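Local coordinates for protein acyl-CoA dehydrogenase FadE3 (Mycobacterium smegmatis, PDB 4IV6) that belongs to the acyl-CoA dehydrogenase family of flavoproteins and carries bound dihydroflavine-adenine dinucleotide in a four-chain assembly, at residues P40-F53 with L78-H92. Sequence-based numbering, arbitrary orientation.
Sequences PEELIETMKEIGIF and LARGWMSLAGAMGGH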
loop_
_atom_site.group_PDB
_atom_site.type_symbol
_atom_site.label_atom_id
_atom_site.label_comp_id
_atom_site.label_asym_id
_atom_site.label_seq_id
_atom_site.Cartn_x
_atom_site.Cartn_y
_atom_site.Cartn_z
ATOM N N PRO B 40 19.796 -28.549 12.550
ATOM C CA PRO B 40 21.142 -28.006 12.748
ATOM C C PRO B 40 21.693 -28.312 14.148
ATOM O O PRO B 40 21.794 -27.432 15.008
ATOM C CB PRO B 40 20.951 -26.513 12.529
ATOM C CG PRO B 40 19.552 -26.256 12.950
ATOM C CD PRO B 40 18.762 -27.514 12.681
ATOM N N GLU B 41 22.047 -29.566 14.364
ATOM C CA GLU B 41 22.415 -30.022 15.681
ATOM C C GLU B 41 23.676 -29.334 16.217
ATOM O O GLU B 41 23.706 -28.916 17.364
ATOM C CB GLU B 41 22.550 -31.535 15.685
ATOM C CG GLU B 41 22.822 -32.069 17.074
ATOM C CD GLU B 41 22.979 -33.556 17.122
ATOM O OE1 GLU B 41 23.288 -34.195 16.091
ATOM O OE2 GLU B 41 22.801 -34.083 18.225
ATOM N N GLU B 42 24.686 -29.165 15.375
ATOM C CA GLU B 42 25.932 -28.523 15.779
ATOM C C GLU B 42 25.722 -27.046 16.136
ATOM O O GLU B 42 26.208 -26.573 17.159
ATOM C CB GLU B 42 26.994 -28.658 14.675
ATOM N N LEU B 43 24.999 -26.319 15.286
ATOM C CA LEU B 43 24.697 -24.916 15.544
ATOM C C LEU B 43 23.906 -24.757 16.866
ATOM O O LEU B 43 24.212 -23.886 17.678
ATOM C CB LEU B 43 23.928 -24.302 14.360
ATOM C CG LEU B 43 24.711 -24.240 13.041
ATOM C CD1 LEU B 43 23.846 -23.682 11.923
ATOM C CD2 LEU B 43 25.989 -23.413 13.182
ATOM N N ILE B 44 22.911 -25.606 17.079
ATOM C CA ILE B 44 22.087 -25.497 18.271
ATOM C C ILE B 44 22.918 -25.809 19.531
ATOM O O ILE B 44 22.759 -25.154 20.560
ATOM C CB ILE B 44 20.814 -26.364 18.148
ATOM C CG1 ILE B 44 19.838 -25.677 17.185
ATOM C CG2 ILE B 44 20.136 -26.532 19.496
ATOM C CD1 ILE B 44 18.567 -26.451 16.923
ATOM N N GLU B 45 23.827 -26.766 19.426
ATOM C CA GLU B 45 24.710 -27.105 20.534
ATOM C C GLU B 45 25.609 -25.916 20.904
ATOM O O GLU B 45 25.774 -25.616 22.073
ATOM C CB GLU B 45 25.523 -28.348 20.184
ATOM C CG GLU B 45 26.158 -29.035 21.365
ATOM C CD GLU B 45 25.148 -29.587 22.377
ATOM O OE1 GLU B 45 23.994 -29.959 22.052
ATOM O OE2 GLU B 45 25.552 -29.646 23.537
ATOM N N THR B 46 26.136 -25.223 19.907
ATOM C CA THR B 46 26.911 -24.022 20.154
ATOM C C THR B 46 26.023 -22.964 20.815
ATOM O O THR B 46 26.458 -22.256 21.710
ATOM C CB THR B 46 27.534 -23.476 18.853
ATOM O OG1 THR B 46 28.410 -24.471 18.293
ATOM C CG2 THR B 46 28.311 -22.184 19.115
ATOM N N MET B 47 24.761 -22.880 20.406
ATOM C CA MET B 47 23.829 -21.948 21.055
ATOM C C MET B 47 23.630 -22.278 22.513
ATOM O O MET B 47 23.616 -21.385 23.369
ATOM C CB MET B 47 22.483 -21.914 20.328
ATOM C CG MET B 47 22.619 -21.263 18.965
ATOM S SD MET B 47 21.209 -21.568 17.892
ATOM C CE MET B 47 19.871 -20.939 18.886
ATOM N N LYS B 48 23.526 -23.561 22.819
ATOM C CA LYS B 48 23.455 -23.966 24.214
ATOM C C LYS B 48 24.685 -23.475 25.026
ATOM O O LYS B 48 24.523 -22.893 26.102
ATOM C CB LYS B 48 23.310 -25.473 24.327
ATOM C CG LYS B 48 22.015 -26.018 23.756
ATOM C CD LYS B 48 21.945 -27.518 23.942
ATOM C CE LYS B 48 20.720 -28.047 23.252
ATOM N NZ LYS B 48 20.447 -29.440 23.617
ATOM N N GLU B 49 25.888 -23.687 24.507
ATOM C CA GLU B 49 27.125 -23.275 25.196
ATOM C C GLU B 49 27.192 -21.750 25.409
ATOM O O GLU B 49 27.618 -21.266 26.448
ATOM C CB GLU B 49 28.347 -23.742 24.396
ATOM C CG GLU B 49 28.448 -25.264 24.253
ATOM C CD GLU B 49 29.372 -25.760 23.119
ATOM O OE1 GLU B 49 29.935 -24.945 22.331
ATOM O OE2 GLU B 49 29.503 -27.010 23.012
ATOM N N ILE B 50 26.769 -21.016 24.387
ATOM C CA ILE B 50 26.685 -19.549 24.419
ATOM C C ILE B 50 25.772 -19.068 25.555
ATOM O O ILE B 50 25.943 -17.981 26.064
ATOM C CB ILE B 50 26.132 -19.014 23.068
ATOM C CG1 ILE B 50 27.197 -19.098 21.984
ATOM C CG2 ILE B 50 25.653 -17.567 23.164
ATOM C CD1 ILE B 50 26.689 -18.666 20.633
ATOM N N GLY B 51 24.787 -19.884 25.939
ATOM C CA GLY B 51 23.800 -19.490 26.971
ATOM C C GLY B 51 22.428 -19.072 26.412
ATOM O O GLY B 51 21.602 -18.537 27.150
ATOM N N ILE B 52 22.165 -19.325 25.126
ATOM C CA ILE B 52 20.938 -18.841 24.470
ATOM C C ILE B 52 19.646 -19.338 25.166
ATOM O O ILE B 52 18.614 -18.627 25.245
ATOM C CB ILE B 52 20.895 -19.279 22.980
ATOM C CG1 ILE B 52 22.045 -18.701 22.154
ATOM C CG2 ILE B 52 19.566 -18.911 22.320
ATOM C CD1 ILE B 52 22.077 -17.192 22.084
ATOM N N PHE B 53 19.686 -20.572 25.664
ATOM C CA PHE B 53 18.524 -21.160 26.283
ATOM C C PHE B 53 18.309 -20.739 27.743
ATOM O O PHE B 53 17.312 -21.152 28.350
ATOM C CB PHE B 53 18.570 -22.688 26.115
ATOM C CG PHE B 53 18.392 -23.118 24.693
ATOM C CD1 PHE B 53 19.463 -23.186 23.837
ATOM C CD2 PHE B 53 17.143 -23.418 24.207
ATOM C CE1 PHE B 53 19.297 -23.551 22.503
ATOM C CE2 PHE B 53 16.959 -23.780 22.880
ATOM C CZ PHE B 53 18.034 -23.846 22.029
ATOM N N LEU B 78 20.299 -13.746 15.764
ATOM C CA LEU B 78 20.084 -15.134 15.376
ATOM C C LEU B 78 19.255 -15.219 14.113
ATOM O O LEU B 78 19.636 -15.925 13.155
ATOM C CB LEU B 78 19.404 -15.900 16.502
ATOM C CG LEU B 78 20.259 -16.280 17.692
ATOM C CD1 LEU B 78 19.385 -16.920 18.731
ATOM C CD2 LEU B 78 21.354 -17.240 17.276
ATOM N N ALA B 79 18.137 -14.484 14.104
ATOM C CA ALA B 79 17.199 -14.519 12.960
ATOM C C ALA B 79 17.761 -13.936 11.695
ATOM O O ALA B 79 17.444 -14.415 10.596
ATOM C CB ALA B 79 15.877 -13.855 13.302
ATOM N N ARG B 80 18.602 -12.910 11.836
ATOM C CA ARG B 80 19.343 -12.384 10.734
ATOM C C ARG B 80 20.135 -13.483 10.004
ATOM O O ARG B 80 20.123 -13.556 8.774
ATOM C CB ARG B 80 20.259 -11.283 11.240
ATOM C CG ARG B 80 21.147 -10.612 10.207
ATOM C CD ARG B 80 22.078 -9.636 10.948
ATOM N NE ARG B 80 23.164 -9.249 10.065
ATOM C CZ ARG B 80 24.331 -9.864 9.951
ATOM N NH1 ARG B 80 25.179 -9.389 9.071
ATOM N NH2 ARG B 80 24.707 -10.850 10.749
ATOM N N GLY B 81 20.806 -14.348 10.758
ATOM C CA GLY B 81 21.502 -15.483 10.133
ATOM C C GLY B 81 20.560 -16.556 9.591
ATOM O O GLY B 81 20.712 -17.037 8.475
ATOM N N TRP B 82 19.582 -16.934 10.390
ATOM C CA TRP B 82 18.632 -17.979 10.015
ATOM C C TRP B 82 17.460 -17.933 10.977
ATOM O O TRP B 82 17.635 -18.196 12.170
ATOM C CB TRP B 82 19.293 -19.357 10.042
ATOM C CG TRP B 82 18.513 -20.493 9.471
ATOM C CD1 TRP B 82 17.347 -20.439 8.748
ATOM C CD2 TRP B 82 18.881 -21.875 9.528
ATOM N NE1 TRP B 82 16.985 -21.707 8.350
ATOM C CE2 TRP B 82 17.897 -22.605 8.832
ATOM C CE3 TRP B 82 19.954 -22.566 10.103
ATOM C CZ2 TRP B 82 17.949 -23.991 8.700
ATOM C CZ3 TRP B 82 19.995 -23.947 9.965
ATOM C CH2 TRP B 82 18.997 -24.636 9.268
ATOM N N MET B 83 16.278 -17.572 10.451
ATOM C CA MET B 83 15.083 -17.385 11.268
ATOM C C MET B 83 14.865 -18.595 12.176
ATOM O O MET B 83 14.503 -18.456 13.349
ATOM C CB MET B 83 13.855 -17.175 10.369
ATOM C CG MET B 83 12.574 -16.827 11.126
ATOM S SD MET B 83 11.119 -16.699 10.053
ATOM C CE MET B 83 10.801 -18.427 9.703
ATOM N N SER B 84 15.083 -19.781 11.609
ATOM C CA SER B 84 14.858 -21.035 12.329
ATOM C C SER B 84 15.639 -21.133 13.662
ATOM O O SER B 84 15.181 -21.784 14.603
ATOM C CB SER B 84 15.216 -22.232 11.424
ATOM O OG SER B 84 14.368 -22.300 10.270
ATOM N N LEU B 85 16.826 -20.545 13.737
ATOM C CA LEU B 85 17.606 -20.615 14.970
ATOM C C LEU B 85 16.987 -19.764 16.085
ATOM O O LEU B 85 17.027 -20.149 17.274
ATOM C CB LEU B 85 19.083 -20.234 14.725
ATOM C CG LEU B 85 19.819 -21.113 13.700
ATOM C CD1 LEU B 85 21.258 -20.619 13.575
ATOM C CD2 LEU B 85 19.827 -22.601 14.074
ATOM N N ALA B 86 16.374 -18.640 15.730
ATOM C CA ALA B 86 15.606 -17.875 16.717
ATOM C C ALA B 86 14.368 -18.660 17.122
ATOM O O ALA B 86 14.000 -18.718 18.293
ATOM C CB ALA B 86 15.235 -16.517 16.148
ATOM N N GLY B 87 13.746 -19.312 16.155
ATOM C CA GLY B 87 12.536 -20.126 16.430
ATOM C C GLY B 87 12.839 -21.261 17.381
ATOM O O GLY B 87 12.009 -21.649 18.201
ATOM N N ALA B 88 14.050 -21.789 17.290
ATOM C CA ALA B 88 14.484 -22.886 18.156
ATOM C C ALA B 88 14.406 -22.557 19.628
ATOM O O ALA B 88 14.223 -23.468 20.451
ATOM C CB ALA B 88 15.914 -23.291 17.815
ATOM N N MET B 89 14.556 -21.281 19.976
ATOM C CA MET B 89 14.600 -20.862 21.395
ATOM C C MET B 89 13.420 -19.994 21.877
ATOM O O MET B 89 13.327 -19.692 23.058
ATOM C CB MET B 89 15.962 -20.208 21.725
ATOM C CG MET B 89 16.390 -19.064 20.809
ATOM S SD MET B 89 15.611 -17.478 21.203
ATOM C CE MET B 89 16.207 -17.212 22.824
ATOM N N GLY B 90 12.512 -19.628 20.986
ATOM C CA GLY B 90 11.397 -18.733 21.323
ATOM C C GLY B 90 10.403 -19.272 22.341
ATOM O O GLY B 90 10.263 -18.727 23.452
ATOM N N GLY B 91 9.715 -20.349 21.980
ATOM C CA GLY B 91 8.854 -21.041 22.931
ATOM C C GLY B 91 9.530 -21.448 24.233
ATOM O O GLY B 91 8.919 -21.388 25.299
ATOM N N HIS B 92 10.799 -21.851 24.159
ATOM C CA HIS B 92 11.569 -22.202 25.343
ATOM C C HIS B 92 11.674 -21.009 26.274
ATOM O O HIS B 92 11.492 -21.127 27.480
ATOM C CB HIS B 92 12.954 -22.683 24.916
ATOM C CG HIS B 92 13.876 -23.016 26.035
ATOM N ND1 HIS B 92 14.027 -24.300 26.525
ATOM C CD2 HIS B 92 14.763 -22.250 26.710
ATOM C CE1 HIS B 92 14.938 -24.298 27.482
ATOM N NE2 HIS B 92 15.410 -23.064 27.604
#
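Within the helical N-terminal domain of this acyl-CoA dehydrogenase, helix 41-50 packs over the break between helices 68-81 and 83-102, and Phe53 meets His92 at one end of the seam. The imidazole donates from NE2 to Phe53 O over 2.8 Å; the bond is bent, 133° at the hydrogen, but lies close to the ring plane and uses a carbonyl lone pair. Phe53 turns its edge to the same imidazole, CD2 sitting above the middle of the His92 face with the planes at 84°. NE2 also makes a weak hydrogen bond to Met115 O and ND1 accepts from Ala122 N, which should hold the ring's orientation; the His92 side chain lies about 10 Å from the bound dihydroflavine-adenine dinucleotide. Over one face of the phenyl ring lies Met89 CB, a CH-pi contact 4.3 Å from the centroid. Met89 folds back at chi2 and chi3, and Ile52 CG2 meets its CG at 3.5 Å. Axes of helices 41-50 and 83-92 cross at -52°, 11.1 Å apart, and Met47 reaches into the interface between them: its chain bends at chi3, setting CE 3.4 Å from Leu85 O and tip to tip with Leu78 CD1. Pro40, the N-cap residue, lays CG 3.8 Å from Leu85 CD2 and CB obliquely against Trp82 CZ3, while Leu43 CD1 approaches the indole edge; helix 30-35 also packs on Trp82.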